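Local atomic coordinates of glucokinase (Streptomyces griseus, PDB entry 3VGL), a protein that probably catalyses the ATP-dependent phosphorylation of D-glucose to D-glucose 6-phosphate, as a ROK family glucokinase that binds glucose, a nucleotide and zinc. Residues A[240-245]-A[278-283]; A[7-12]-A[81-86]; A[199-204]-A[224-229]. All coordinates share one frame; numbering follows the deposited sequence.

Contact 1. Residues A[240-245]-A[278-283]; sequences AGAGLA and RRWLIG
Helix 227-251 and the C-terminal end of helix 267-280 pack here through Ala242, Ala245 and Trp280, with the indole of Trp280 laid flat against the first helix. Ala242 CB sits 3.6 Å from the centroid of the five-membered ring of Trp280, only 6° off the ring normal, which makes it a clean CH-pi contact over one face. On the same side of the ring, Ala242 N comes to 3.5 Å from Trp280 CD1, and Gly241 C approaches that carbon obliquely at 4.0 Å. Trp280 has CG anti to its carbonyl carbon and beside the backbone N (chi1 -68°), and this lays the ring over Ala242. One turn further on, Ala245 CB points at the partner and meets Trp280 CB at 3.6 Å and Leu281 N at 3.7 Å, so methyl and methylene touch where the second helix ends. These helices belong to the half of the actin-like ATPase fold built round the sheet that contains strands 125-130 and 255-259, and the contact lies away from the glucose and nucleotide pockets. Leu281 is the first residue to leave helical geometry, and just past it a water bridges the segments, donating to Ala245 O at 2.9 Å and accepting from Ile282 N at 2.8 Å. Shortening Trp280 to an alanine is likely to leave the methyl of Ala242 without its aromatic cover and open a gap beside the helix, and to cost Arg159 of the second subunit its cation-pi partner. That arginine also packs on Ala242, which puts the junction at a subunit interface. Ile282, whose N is held by that water, touches Tyr67 of the same neighbouring subunit.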
ATOM      1  N   ALA A 240      -0.936 -13.455  -8.040  1.00 11.06           N
ATOM      2  CA  ALA A 240      -1.390 -14.802  -7.715  1.00 10.76           C
ATOM      3  C   ALA A 240      -0.313 -15.537  -6.897  1.00 11.92           C
ATOM      4  O   ALA A 240      -0.616 -16.177  -5.887  1.00 11.44           O
ATOM      5  CB  ALA A 240      -1.729 -15.593  -9.004  1.00 12.07           C
ATOM      6  N   GLY A 241       0.932 -15.436  -7.353  1.00 11.75           N
ATOM      7  CA  GLY A 241       2.057 -16.091  -6.656  1.00 12.80           C
ATOM      8  C   GLY A 241       2.315 -15.548  -5.266  1.00 12.57           C
ATOM      9  O   GLY A 241       2.580 -16.331  -4.343  1.00 12.66           O
ATOM     10  N   ALA A 242       2.252 -14.223  -5.094  1.00 12.36           N
ATOM     11  CA  ALA A 242       2.410 -13.623  -3.756  1.00 13.74           C
ATOM     12  C   ALA A 242       1.326 -14.119  -2.818  1.00 12.97           C
ATOM     13  O   ALA A 242       1.592 -14.419  -1.641  1.00 12.91           O
ATOM     14  CB  ALA A 242       2.397 -12.091  -3.819  1.00 13.33           C
ATOM     15  N   GLY A 243       0.098 -14.222  -3.317  1.00 12.99           N
ATOM     16  CA  GLY A 243      -0.990 -14.729  -2.497  1.00 12.78           C
ATOM     17  C   GLY A 243      -0.810 -16.194  -2.150  1.00 12.77           C
ATOM     18  O   GLY A 243      -1.142 -16.608  -1.047  1.00 12.86           O
ATOM     19  N   LEU A 244      -0.349 -17.011  -3.105  1.00 12.98           N
ATOM     20  CA  LEU A 244      -0.047 -18.418  -2.798  1.00 13.17           C
ATOM     21  C   LEU A 244       1.034 -18.535  -1.735  1.00 13.33           C
ATOM     22  O   LEU A 244       0.968 -19.428  -0.869  1.00 14.18           O
ATOM     23  CB  LEU A 244       0.403 -19.192  -4.048  1.00 13.32           C
ATOM     24  CG  LEU A 244      -0.687 -19.506  -5.076  1.00 13.97           C
ATOM     25  CD1 LEU A 244      -0.051 -20.303  -6.195  1.00 17.58           C
ATOM     26  CD2 LEU A 244      -1.881 -20.270  -4.495  1.00 15.04           C
ATOM     27  N   ALA A 245       2.022 -17.640  -1.786  1.00 13.19           N
ATOM     28  CA  ALA A 245       3.033 -17.643  -0.711  1.00 13.54           C
ATOM     29  C   ALA A 245       2.387 -17.333   0.636  1.00 14.17           C
ATOM     30  O   ALA A 245       2.709 -17.995   1.650  1.00 15.11           O
ATOM     31  CB  ALA A 245       4.158 -16.713  -1.034  1.00 13.44           C
ATOM     32  N   ARG A 278       7.536 -19.163  -5.788  1.00 16.34           N
ATOM     33  CA  ARG A 278       8.866 -19.436  -5.258  1.00 17.78           C
ATOM     34  C   ARG A 278       9.642 -18.175  -4.879  1.00 18.66           C
ATOM     35  O   ARG A 278      10.413 -18.200  -3.904  1.00 19.76           O
ATOM     36  CB  ARG A 278       9.681 -20.332  -6.191  1.00 19.34           C
ATOM     37  CG  ARG A 278       9.126 -21.748  -6.312  1.00 19.89           C
ATOM     38  CD  ARG A 278       9.153 -22.540  -4.989  1.00 21.00           C
ATOM     39  NE  ARG A 278      10.498 -22.561  -4.389  1.00 23.25           N
ATOM     40  CZ  ARG A 278      11.465 -23.402  -4.732  1.00 26.66           C
ATOM     41  NH1 ARG A 278      11.255 -24.317  -5.660  1.00 26.29           N
ATOM     42  NH2 ARG A 278      12.650 -23.318  -4.131  1.00 28.43           N
ATOM     43  N   ARG A 279       9.429 -17.073  -5.617  1.00 18.32           N
ATOM     44  CA  ARG A 279      10.078 -15.806  -5.262  1.00 19.06           C
ATOM     45  C   ARG A 279       9.549 -15.218  -3.970  1.00 17.55           C
ATOM     46  O   ARG A 279      10.312 -14.651  -3.194  1.00 18.19           O
ATOM     47  CB  ARG A 279       9.967 -14.782  -6.390  1.00 19.62           C
ATOM     48  CG  ARG A 279      10.987 -15.053  -7.488  1.00 27.58           C
ATOM     49  CD  ARG A 279      11.074 -13.909  -8.469  1.00 33.44           C
ATOM     50  NE  ARG A 279      10.220 -14.189  -9.612  1.00 40.14           N
ATOM     51  CZ  ARG A 279       8.995 -13.712  -9.759  1.00 39.84           C
ATOM     52  NH1 ARG A 279       8.484 -12.903  -8.844  1.00 41.34           N
ATOM     53  NH2 ARG A 279       8.287 -14.044 -10.820  1.00 37.93           N
ATOM     54  N   TRP A 280       8.249 -15.380  -3.723  1.00 15.77           N
ATOM     55  CA  TRP A 280       7.630 -14.778  -2.546  1.00 14.97           C
ATOM     56  C   TRP A 280       7.642 -15.635  -1.283  1.00 15.10           C
ATOM     57  O   TRP A 280       7.466 -15.114  -0.195  1.00 14.94           O
ATOM     58  CB  TRP A 280       6.181 -14.366  -2.857  1.00 14.65           C
ATOM     59  CG  TRP A 280       6.052 -13.249  -3.825  1.00 15.70           C
ATOM     60  CD1 TRP A 280       5.628 -13.332  -5.126  1.00 17.20           C
ATOM     61  CD2 TRP A 280       6.319 -11.866  -3.576  1.00 15.86           C
ATOM     62  NE1 TRP A 280       5.635 -12.085  -5.708  1.00 18.87           N
ATOM     63  CE2 TRP A 280       6.049 -11.168  -4.773  1.00 16.92           C
ATOM     64  CE3 TRP A 280       6.774 -11.150  -2.462  1.00 15.88           C
ATOM     65  CZ2 TRP A 280       6.209  -9.780  -4.886  1.00 18.02           C
ATOM     66  CZ3 TRP A 280       6.938  -9.783  -2.578  1.00 16.27           C
ATOM     67  CH2 TRP A 280       6.653  -9.113  -3.781  1.00 17.23           C
ATOM     68  N   LEU A 281       7.853 -16.950  -1.418  1.00 15.62           N
ATOM     69  CA  LEU A 281       7.777 -17.875  -0.273  1.00 16.16           C
ATOM     70  C   LEU A 281       8.760 -17.497   0.847  1.00 17.04           C
ATOM     71  O   LEU A 281       9.952 -17.429   0.582  1.00 18.83           O
ATOM     72  CB  LEU A 281       8.052 -19.303  -0.778  1.00 16.43           C
ATOM     73  CG  LEU A 281       7.877 -20.421   0.249  1.00 17.80           C
ATOM     74  CD1 LEU A 281       6.417 -20.501   0.680  1.00 16.57           C
ATOM     75  CD2 LEU A 281       8.335 -21.741  -0.378  1.00 17.43           C
ATOM     76  N   ILE A 282       8.226 -17.241   2.053  1.00 17.66           N
ATOM     77  CA  ILE A 282       8.989 -16.763   3.247  1.00 18.50           C
ATOM     78  C   ILE A 282      10.065 -17.796   3.598  1.00 19.14           C
ATOM     79  O   ILE A 282       9.814 -18.986   3.544  1.00 16.56           O
ATOM     80  CB  ILE A 282       8.059 -16.607   4.530  1.00 19.27           C
ATOM     81  CG1 ILE A 282       6.938 -15.554   4.345  1.00 19.25           C
ATOM     82  CG2 ILE A 282       8.864 -16.197   5.758  1.00 21.03           C
ATOM     83  CD1 ILE A 282       7.425 -14.126   4.087  1.00 14.93           C
ATOM     84  N   GLY A 283      11.233 -17.318   4.007  1.00 20.94           N
ATOM     85  CA  GLY A 283      12.191 -18.179   4.688  1.00 23.07           C
ATOM     86  C   GLY A 283      13.223 -18.775   3.758  1.00 24.56           C
ATOM     87  O   GLY A 283      14.080 -19.563   4.183  1.00 26.26           O
TER
HETATM   88  O   HOH W   1       5.437 -17.400   2.356  1.00 13.78           O

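Contact 2. Residues A[7-12]-A[81-86]; sequences VDIGGT and IDWRHE. With ANP (phosphoaminophosphonic acid-adenylate ester), chain E.
Ile9 lays its CG2 methyl against the far corner of the Trp83 indole, 3.6 Å from Trp83 CH2, with the two side chains meeting at a slant. CG2, anti to the backbone N of Ile9, is the branch carried to the tryptophan. One face of the indole is also covered from within its own segment: Ile81 CG2 rests 3.6 Å above the ring plane, over the centre of the ring system. Ile81 thus works in two directions, because its other branch runs out to CD1, which abuts Gly10 O at 3.6 Å and Gly11 N at 3.9 Å. Strand 3-9 and the glycine turn after it form the first phosphate-binding element of the actin-like ATPase fold, and the bound AMPPNP is gripped there: Thr12 N donates to ANP O2B at 2.8 Å, with an N-H...O angle of 149°. Gly10 must lack a side chain, since a CB would run into ANP N3B. Ile81 packs on the side of this turn away from the nucleotide, and Ile40 of helix 37-52 touches both Ile81 and Trp83. On the loop side, Arg84 NH1 donates to Trp83 O at 2.8 Å from above the carbonyl plane, and that arginine makes a cation-pi contact with Trp286 of the second subunit.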
ATOM      1  N   VAL A   7     -23.602 -28.714 -11.563  1.00 18.16           N
ATOM      2  CA  VAL A   7     -23.852 -27.423 -12.206  1.00 18.79           C
ATOM      3  C   VAL A   7     -22.947 -26.369 -11.563  1.00 18.78           C
ATOM      4  O   VAL A   7     -23.058 -26.117 -10.358  1.00 20.75           O
ATOM      5  CB  VAL A   7     -25.331 -26.942 -12.030  1.00 18.87           C
ATOM      6  CG1 VAL A   7     -25.605 -25.677 -12.878  1.00 20.47           C
ATOM      7  CG2 VAL A   7     -26.313 -28.047 -12.399  1.00 20.68           C
ATOM      8  N   ASP A   8     -22.049 -25.776 -12.348  1.00 17.44           N
ATOM      9  CA  ASP A   8     -21.148 -24.742 -11.817  1.00 17.51           C
ATOM     10  C   ASP A   8     -21.721 -23.412 -12.256  1.00 17.54           C
ATOM     11  O   ASP A   8     -21.841 -23.148 -13.458  1.00 17.82           O
ATOM     12  CB  ASP A   8     -19.729 -24.963 -12.384  1.00 17.61           C
ATOM     13  CG  ASP A   8     -18.702 -23.982 -11.812  1.00 20.05           C
ATOM     14  OD1 ASP A   8     -18.959 -22.753 -11.793  1.00 23.82           O
ATOM     15  OD2 ASP A   8     -17.625 -24.452 -11.382  1.00 24.94           O
ATOM     16  N   ILE A   9     -22.128 -22.589 -11.284  1.00 16.95           N
ATOM     17  CA  ILE A   9     -22.674 -21.271 -11.588  1.00 17.29           C
ATOM     18  C   ILE A   9     -21.670 -20.202 -11.204  1.00 16.51           C
ATOM     19  O   ILE A   9     -21.455 -19.926 -10.009  1.00 16.33           O
ATOM     20  CB  ILE A   9     -23.989 -20.986 -10.861  1.00 18.01           C
ATOM     21  CG1 ILE A   9     -25.002 -22.064 -11.215  1.00 20.47           C
ATOM     22  CG2 ILE A   9     -24.542 -19.612 -11.288  1.00 19.01           C
ATOM     23  CD1 ILE A   9     -25.903 -22.424 -10.065  1.00 25.31           C
ATOM     24  N   GLY A  10     -21.054 -19.624 -12.226  1.00 16.23           N
ATOM     25  CA  GLY A  10     -20.043 -18.575 -12.000  1.00 16.45           C
ATOM     26  C   GLY A  10     -20.585 -17.206 -12.366  1.00 16.49           C
ATOM     27  O   GLY A  10     -21.705 -17.073 -12.847  1.00 16.83           O
ATOM     28  N   GLY A  11     -19.781 -16.171 -12.117  1.00 16.78           N
ATOM     29  CA  GLY A  11     -20.165 -14.799 -12.471  1.00 18.44           C
ATOM     30  C   GLY A  11     -20.455 -14.605 -13.955  1.00 19.69           C
ATOM     31  O   GLY A  11     -21.243 -13.732 -14.320  1.00 21.98           O
ATOM     32  N   THR A  12     -19.824 -15.416 -14.810  1.00 20.08           N
ATOM     33  CA  THR A  12     -19.924 -15.248 -16.258  1.00 21.31           C
ATOM     34  C   THR A  12     -20.694 -16.405 -16.891  1.00 21.18           C
ATOM     35  O   THR A  12     -21.552 -16.181 -17.746  1.00 21.73           O
ATOM     36  CB  THR A  12     -18.499 -15.113 -16.899  1.00 22.07           C
ATOM     37  OG1 THR A  12     -17.827 -13.995 -16.298  1.00 24.53           O
ATOM     38  CG2 THR A  12     -18.562 -14.856 -18.395  1.00 24.74           C
ATOM     39  N   ILE A  81     -22.597 -11.812  -8.396  1.00 18.10           N
ATOM     40  CA  ILE A  81     -23.911 -12.323  -8.802  1.00 19.79           C
ATOM     41  C   ILE A  81     -24.906 -11.727  -7.794  1.00 21.51           C
ATOM     42  O   ILE A  81     -24.586 -11.582  -6.624  1.00 21.40           O
ATOM     43  CB  ILE A  81     -23.947 -13.875  -8.750  1.00 19.62           C
ATOM     44  CG1 ILE A  81     -23.012 -14.481  -9.804  1.00 19.00           C
ATOM     45  CG2 ILE A  81     -25.389 -14.419  -8.967  1.00 21.28           C
ATOM     46  CD1 ILE A  81     -22.768 -15.937  -9.605  1.00 17.84           C
ATOM     47  N   ASP A  82     -26.130 -11.448  -8.224  1.00 24.92           N
ATOM     48  CA  ASP A  82     -27.114 -10.838  -7.314  1.00 27.33           C
ATOM     49  C   ASP A  82     -27.836 -11.876  -6.433  1.00 27.42           C
ATOM     50  O   ASP A  82     -29.023 -12.208  -6.629  1.00 29.79           O
ATOM     51  CB  ASP A  82     -28.085  -9.946  -8.091  1.00 29.27           C
ATOM     52  CG  ASP A  82     -28.957  -9.080  -7.181  1.00 32.19           C
ATOM     53  OD1 ASP A  82     -28.544  -8.749  -6.035  1.00 35.83           O
ATOM     54  OD2 ASP A  82     -30.056  -8.710  -7.635  1.00 38.30           O
ATOM     55  N   TRP A  83     -27.093 -12.395  -5.465  1.00 26.46           N
ATOM     56  CA  TRP A  83     -27.606 -13.352  -4.494  1.00 25.58           C
ATOM     57  C   TRP A  83     -27.434 -12.761  -3.090  1.00 25.40           C
ATOM     58  O   TRP A  83     -26.327 -12.399  -2.691  1.00 24.78           O
ATOM     59  CB  TRP A  83     -26.818 -14.662  -4.576  1.00 24.93           C
ATOM     60  CG  TRP A  83     -27.198 -15.662  -5.663  1.00 24.36           C
ATOM     61  CD1 TRP A  83     -28.439 -15.894  -6.190  1.00 25.20           C
ATOM     62  CD2 TRP A  83     -26.315 -16.614  -6.292  1.00 23.42           C
ATOM     63  NE1 TRP A  83     -28.387 -16.928  -7.113  1.00 24.33           N
ATOM     64  CE2 TRP A  83     -27.093 -17.380  -7.195  1.00 23.86           C
ATOM     65  CE3 TRP A  83     -24.943 -16.877  -6.190  1.00 21.97           C
ATOM     66  CZ2 TRP A  83     -26.537 -18.400  -7.995  1.00 24.22           C
ATOM     67  CZ3 TRP A  83     -24.392 -17.911  -6.975  1.00 21.27           C
ATOM     68  CH2 TRP A  83     -25.190 -18.647  -7.863  1.00 21.65           C
ATOM     69  N   ARG A  84     -28.528 -12.678  -2.335  1.00 25.76           N
ATOM     70  CA  ARG A  84     -28.450 -12.323  -0.923  1.00 25.91           C
ATOM     71  C   ARG A  84     -29.407 -13.252  -0.188  1.00 26.72           C
ATOM     72  O   ARG A  84     -30.617 -13.152  -0.379  1.00 28.01           O
ATOM     73  CB  ARG A  84     -28.840 -10.853  -0.682  1.00 26.63           C
ATOM     74  CG  ARG A  84     -27.874  -9.794  -1.253  1.00 25.54           C
ATOM     75  CD  ARG A  84     -26.556  -9.768  -0.499  1.00 27.02           C
ATOM     76  NE  ARG A  84     -25.646  -8.736  -0.989  1.00 26.44           N
ATOM     77  CZ  ARG A  84     -24.803  -8.896  -2.007  1.00 27.45           C
ATOM     78  NH1 ARG A  84     -24.766 -10.040  -2.690  1.00 26.86           N
ATOM     79  NH2 ARG A  84     -24.013  -7.887  -2.359  1.00 27.38           N
ATOM     80  N   HIS A  85     -28.859 -14.138   0.649  1.00 26.20           N
ATOM     81  CA  HIS A  85     -29.646 -15.139   1.389  1.00 26.97           C
ATOM     82  C   HIS A  85     -30.586 -15.886   0.430  1.00 27.57           C
ATOM     83  O   HIS A  85     -31.797 -16.046   0.688  1.00 29.47           O
ATOM     84  CB  HIS A  85     -30.408 -14.492   2.570  1.00 27.71           C
ATOM     85  CG  HIS A  85     -29.540 -14.106   3.733  1.00 27.22           C
ATOM     86  ND1 HIS A  85     -30.067 -13.705   4.938  1.00 27.92           N
ATOM     87  CD2 HIS A  85     -28.192 -14.059   3.885  1.00 26.13           C
ATOM     88  CE1 HIS A  85     -29.091 -13.415   5.779  1.00 28.46           C
ATOM     89  NE2 HIS A  85     -27.941 -13.629   5.168  1.00 27.12           N
ATOM     90  N   GLU A  86     -30.011 -16.366  -0.670  1.00 27.40           N
ATOM     91  CA  GLU A  86     -30.761 -17.050  -1.720  1.00 27.40           C
ATOM     92  C   GLU A  86     -30.955 -18.557  -1.431  1.00 27.99           C
ATOM     93  O   GLU A  86     -29.983 -19.318  -1.423  1.00 26.42           O
ATOM     94  CB  GLU A  86     -30.053 -16.844  -3.072  1.00 27.29           C
ATOM     95  CG  GLU A  86     -30.642 -17.630  -4.265  1.00 27.97           C
ATOM     96  CD  GLU A  86     -31.922 -17.004  -4.826  1.00 33.40           C
ATOM     97  OE1 GLU A  86     -32.469 -17.537  -5.814  1.00 32.52           O
ATOM     98  OE2 GLU A  86     -32.367 -15.970  -4.278  1.00 35.31           O
TER
HETATM   99  PB  ANP E 325     -16.855 -18.113 -14.247  1.00 21.17           P
HETATM  100  O1B ANP E 325     -16.149 -17.149 -13.289  1.00 22.01           O
HETATM  101  O2B ANP E 325     -18.196 -17.667 -14.751  1.00 22.81           O
HETATM  102  N3B ANP E 325     -17.058 -19.630 -13.474  1.00 21.78           N
HETATM  103  PA  ANP E 325     -14.399 -18.484 -15.787  1.00 22.11           P
HETATM  104  O1A ANP E 325     -14.203 -18.921 -17.242  1.00 25.29           O
HETATM  105  O2A ANP E 325     -13.835 -19.311 -14.673  1.00 22.22           O
HETATM  106  O3A ANP E 325     -15.983 -18.243 -15.587  1.00 20.68           O
HETATM  107  O5' ANP E 325     -13.833 -16.990 -15.593  1.00 21.67           O
HETATM  108  C5' ANP E 325     -14.193 -15.924 -16.477  1.00 21.07           C
HETATM  109  C4' ANP E 325     -13.087 -14.891 -16.491  1.00 20.06           C
HETATM  110  O4' ANP E 325     -11.829 -15.521 -16.775  1.00 21.50           O
HETATM  111  C3' ANP E 325     -13.325 -13.886 -17.590  1.00 21.52           C
HETATM  112  O3' ANP E 325     -12.678 -12.672 -17.197  1.00 24.33           O
HETATM  113  C2' ANP E 325     -12.584 -14.515 -18.741  1.00 23.07           C
HETATM  114  O2' ANP E 325     -12.190 -13.558 -19.708  1.00 27.66           O
HETATM  115  C1' ANP E 325     -11.379 -15.173 -18.083  1.00 22.63           C
HETATM  116  N9  ANP E 325     -11.034 -16.445 -18.741  1.00 23.51           N
HETATM  117  C8  ANP E 325     -11.762 -17.576 -18.789  1.00 24.94           C
HETATM  118  N7  ANP E 325     -11.096 -18.549 -19.489  1.00 27.36           N
HETATM  119  C5  ANP E 325      -9.920 -18.009 -19.855  1.00 25.66           C
HETATM  120  C6  ANP E 325      -8.722 -18.443 -20.629  1.00 26.86           C
HETATM  121  N6  ANP E 325      -8.639 -19.698 -21.143  1.00 30.53           N
HETATM  122  N1  ANP E 325      -7.715 -17.554 -20.763  1.00 26.30           N
HETATM  123  C2  ANP E 325      -7.747 -16.291 -20.273  1.00 27.46           C
HETATM  124  N3  ANP E 325      -8.811 -15.831 -19.573  1.00 25.32           N
HETATM  125  C4  ANP E 325      -9.875 -16.631 -19.361  1.00 24.20           C

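Contact 3. Residues A[199-204]-A[224-229]; sequences AAVLLG and QGDPVA
Asp226 OD1 accepts from Leu202 N at 2.9 Å, the N-H...O angle being 157° and the donor standing above the carboxylate plane, 59° out of it. The same oxygen takes a hydrogen bond from a water at 2.6 Å, and that water in turn accepts from Val201 N at 3.0 Å, so the first turn of helix 200-204 is gripped both directly and through solvent. With chi1 at 179°, CG is anti to the backbone N and the carboxylate spans the gap between two helix starts. Its second oxygen caps its own helix: Asp226 OD2 receives Ala229 N at 2.9 Å through the anti lone pair, the capping bond of a residue at the N-cap position of helix 227-251. The two helix N-termini would probably favour the charged form of the acid. Around this polar centre, Leu202 CD2 meets Val228 CG1 at 3.9 Å, the side chains crossing at about a right angle, while Ala199 CB lies against Val228 CB. Gly225, in a Schellman motif that ends helix 215-223, leads the chain into position for Asp226. Helix 215-223 packs on Leu202 and Asp226 through Ala221, and helix 181-194 reaches Ala199 and Val228 through Ala192 and Arg191.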
ATOM      1  N   ALA A 199       0.955  -4.877 -28.998  1.00 34.55           N
ATOM      2  CA  ALA A 199      -0.252  -5.689 -28.827  1.00 33.32           C
ATOM      3  C   ALA A 199      -0.900  -6.099 -30.152  1.00 33.88           C
ATOM      4  O   ALA A 199      -2.063  -6.518 -30.169  1.00 33.61           O
ATOM      5  CB  ALA A 199      -1.266  -4.944 -27.958  1.00 32.11           C
ATOM      6  N   ALA A 200      -0.157  -5.983 -31.253  1.00 35.29           N
ATOM      7  CA  ALA A 200      -0.716  -6.239 -32.585  1.00 36.22           C
ATOM      8  C   ALA A 200      -1.418  -7.595 -32.719  1.00 35.66           C
ATOM      9  O   ALA A 200      -2.556  -7.665 -33.209  1.00 35.37           O
ATOM     10  CB  ALA A 200       0.358  -6.076 -33.662  1.00 37.92           C
ATOM     11  N   VAL A 201      -0.741  -8.658 -32.283  1.00 35.03           N
ATOM     12  CA  VAL A 201      -1.312 -10.008 -32.301  1.00 34.65           C
ATOM     13  C   VAL A 201      -2.567 -10.097 -31.423  1.00 33.35           C
ATOM     14  O   VAL A 201      -3.602 -10.616 -31.850  1.00 33.30           O
ATOM     15  CB  VAL A 201      -0.258 -11.079 -31.900  1.00 34.70           C
ATOM     16  CG1 VAL A 201      -0.912 -12.440 -31.652  1.00 34.99           C
ATOM     17  CG2 VAL A 201       0.823 -11.192 -32.968  1.00 36.61           C
ATOM     18  N   LEU A 202      -2.483  -9.569 -30.201  1.00 31.96           N
ATOM     19  CA  LEU A 202      -3.624  -9.591 -29.293  1.00 30.72           C
ATOM     20  C   LEU A 202      -4.846  -8.903 -29.882  1.00 31.61           C
ATOM     21  O   LEU A 202      -5.938  -9.474 -29.890  1.00 31.94           O
ATOM     22  CB  LEU A 202      -3.249  -8.965 -27.938  1.00 28.26           C
ATOM     23  CG  LEU A 202      -4.333  -8.730 -26.880  1.00 26.61           C
ATOM     24  CD1 LEU A 202      -4.985 -10.033 -26.504  1.00 24.49           C
ATOM     25  CD2 LEU A 202      -3.722  -8.060 -25.660  1.00 25.13           C
ATOM     26  N   LEU A 203      -4.662  -7.681 -30.372  1.00 32.93           N
ATOM     27  CA  LEU A 203      -5.763  -6.915 -30.956  1.00 33.61           C
ATOM     28  C   LEU A 203      -6.329  -7.587 -32.211  1.00 34.73           C
ATOM     29  O   LEU A 203      -7.543  -7.575 -32.427  1.00 34.70           O
ATOM     30  CB  LEU A 203      -5.333  -5.468 -31.241  1.00 34.38           C
ATOM     31  CG  LEU A 203      -4.901  -4.649 -30.013  1.00 33.55           C
ATOM     32  CD1 LEU A 203      -3.991  -3.499 -30.430  1.00 35.23           C
ATOM     33  CD2 LEU A 203      -6.100  -4.132 -29.224  1.00 33.15           C
ATOM     34  N   GLY A 204      -5.452  -8.204 -33.001  1.00 35.84           N
ATOM     35  CA  GLY A 204      -5.859  -8.949 -34.201  1.00 37.54           C
ATOM     36  C   GLY A 204      -6.752 -10.154 -33.934  1.00 37.01           C
ATOM     37  O   GLY A 204      -7.497 -10.578 -34.810  1.00 37.75           O
ATOM     38  N   GLN A 224       1.615 -17.047 -28.660  1.00 36.68           N
ATOM     39  CA  GLN A 224       2.270 -16.589 -29.889  1.00 38.30           C
ATOM     40  C   GLN A 224       3.349 -15.540 -29.608  1.00 38.29           C
ATOM     41  O   GLN A 224       3.994 -15.038 -30.532  1.00 39.76           O
ATOM     42  CB  GLN A 224       1.232 -16.039 -30.872  1.00 38.59           C
ATOM     43  CG  GLN A 224       0.310 -17.100 -31.467  1.00 40.81           C
ATOM     44  CD  GLN A 224      -0.776 -16.521 -32.366  1.00 43.66           C
ATOM     45  OE1 GLN A 224      -1.917 -16.987 -32.356  1.00 45.03           O
ATOM     46  NE2 GLN A 224      -0.428 -15.501 -33.142  1.00 45.19           N
ATOM     47  N   GLY A 225       3.531 -15.207 -28.333  1.00 36.87           N
ATOM     48  CA  GLY A 225       4.619 -14.333 -27.893  1.00 36.37           C
ATOM     49  C   GLY A 225       4.310 -12.847 -27.919  1.00 35.69           C
ATOM     50  O   GLY A 225       5.229 -12.030 -27.870  1.00 36.05           O
ATOM     51  N   ASP A 226       3.021 -12.501 -27.992  1.00 34.18           N
ATOM     52  CA  ASP A 226       2.581 -11.106 -27.948  1.00 32.92           C
ATOM     53  C   ASP A 226       3.087 -10.503 -26.638  1.00 31.58           C
ATOM     54  O   ASP A 226       2.733 -10.999 -25.560  1.00 30.07           O
ATOM     55  CB  ASP A 226       1.047 -11.036 -28.034  1.00 32.22           C
ATOM     56  CG  ASP A 226       0.510  -9.615 -27.979  1.00 32.71           C
ATOM     57  OD1 ASP A 226       0.164  -9.061 -29.037  1.00 33.35           O
ATOM     58  OD2 ASP A 226       0.412  -9.044 -26.875  1.00 29.87           O
ATOM     59  N   PRO A 227       3.948  -9.464 -26.716  1.00 31.23           N
ATOM     60  CA  PRO A 227       4.599  -8.932 -25.507  1.00 29.77           C
ATOM     61  C   PRO A 227       3.624  -8.398 -24.463  1.00 27.82           C
ATOM     62  O   PRO A 227       3.843  -8.603 -23.260  1.00 26.94           O
ATOM     63  CB  PRO A 227       5.473  -7.792 -26.038  1.00 31.05           C
ATOM     64  CG  PRO A 227       5.664  -8.085 -27.472  1.00 32.03           C
ATOM     65  CD  PRO A 227       4.441  -8.802 -27.941  1.00 32.53           C
ATOM     66  N   VAL A 228       2.576  -7.714 -24.914  1.00 26.74           N
ATOM     67  CA  VAL A 228       1.569  -7.161 -23.997  1.00 25.33           C
ATOM     68  C   VAL A 228       0.830  -8.294 -23.295  1.00 24.47           C
ATOM     69  O   VAL A 228       0.566  -8.211 -22.088  1.00 22.37           O
ATOM     70  CB  VAL A 228       0.596  -6.189 -24.724  1.00 25.99           C
ATOM     71  CG1 VAL A 228      -0.758  -6.085 -23.989  1.00 25.09           C
ATOM     72  CG2 VAL A 228       1.245  -4.813 -24.873  1.00 26.78           C
ATOM     73  N   ALA A 229       0.509  -9.356 -24.027  1.00 24.56           N
ATOM     74  CA  ALA A 229      -0.178 -10.496 -23.415  1.00 23.71           C
ATOM     75  C   ALA A 229       0.734 -11.205 -22.407  1.00 23.61           C
ATOM     76  O   ALA A 229       0.299 -11.565 -21.318  1.00 21.24           O
ATOM     77  CB  ALA A 229      -0.677 -11.457 -24.483  1.00 24.87           C
TER
HETATM   78  O   HOH W   2       1.919  -8.554 -30.834  1.00 17.67           O

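Overall arrangement
From the N terminus, contact 2 comes first: it joins the end of strand 3-9 to the loop before helix 88-96, closing a span of 68 residues that holds helix 37-52 and strand 57-64. Contact 3 follows, a short closure of 19 residues round helix 215-223, and contact 1 closes last, linking helix 227-251 to the end of helix 267-280 across strand 255-259. The three run in series, with neither nesting nor crossing. Contacts 1 and 3 share helix 227-251, contact 3 at its start and contact 1 farther along, their centres 28 Å apart. Contact 2 lies across the chain's centre from contact 1, with about 18 Å between nearest atoms.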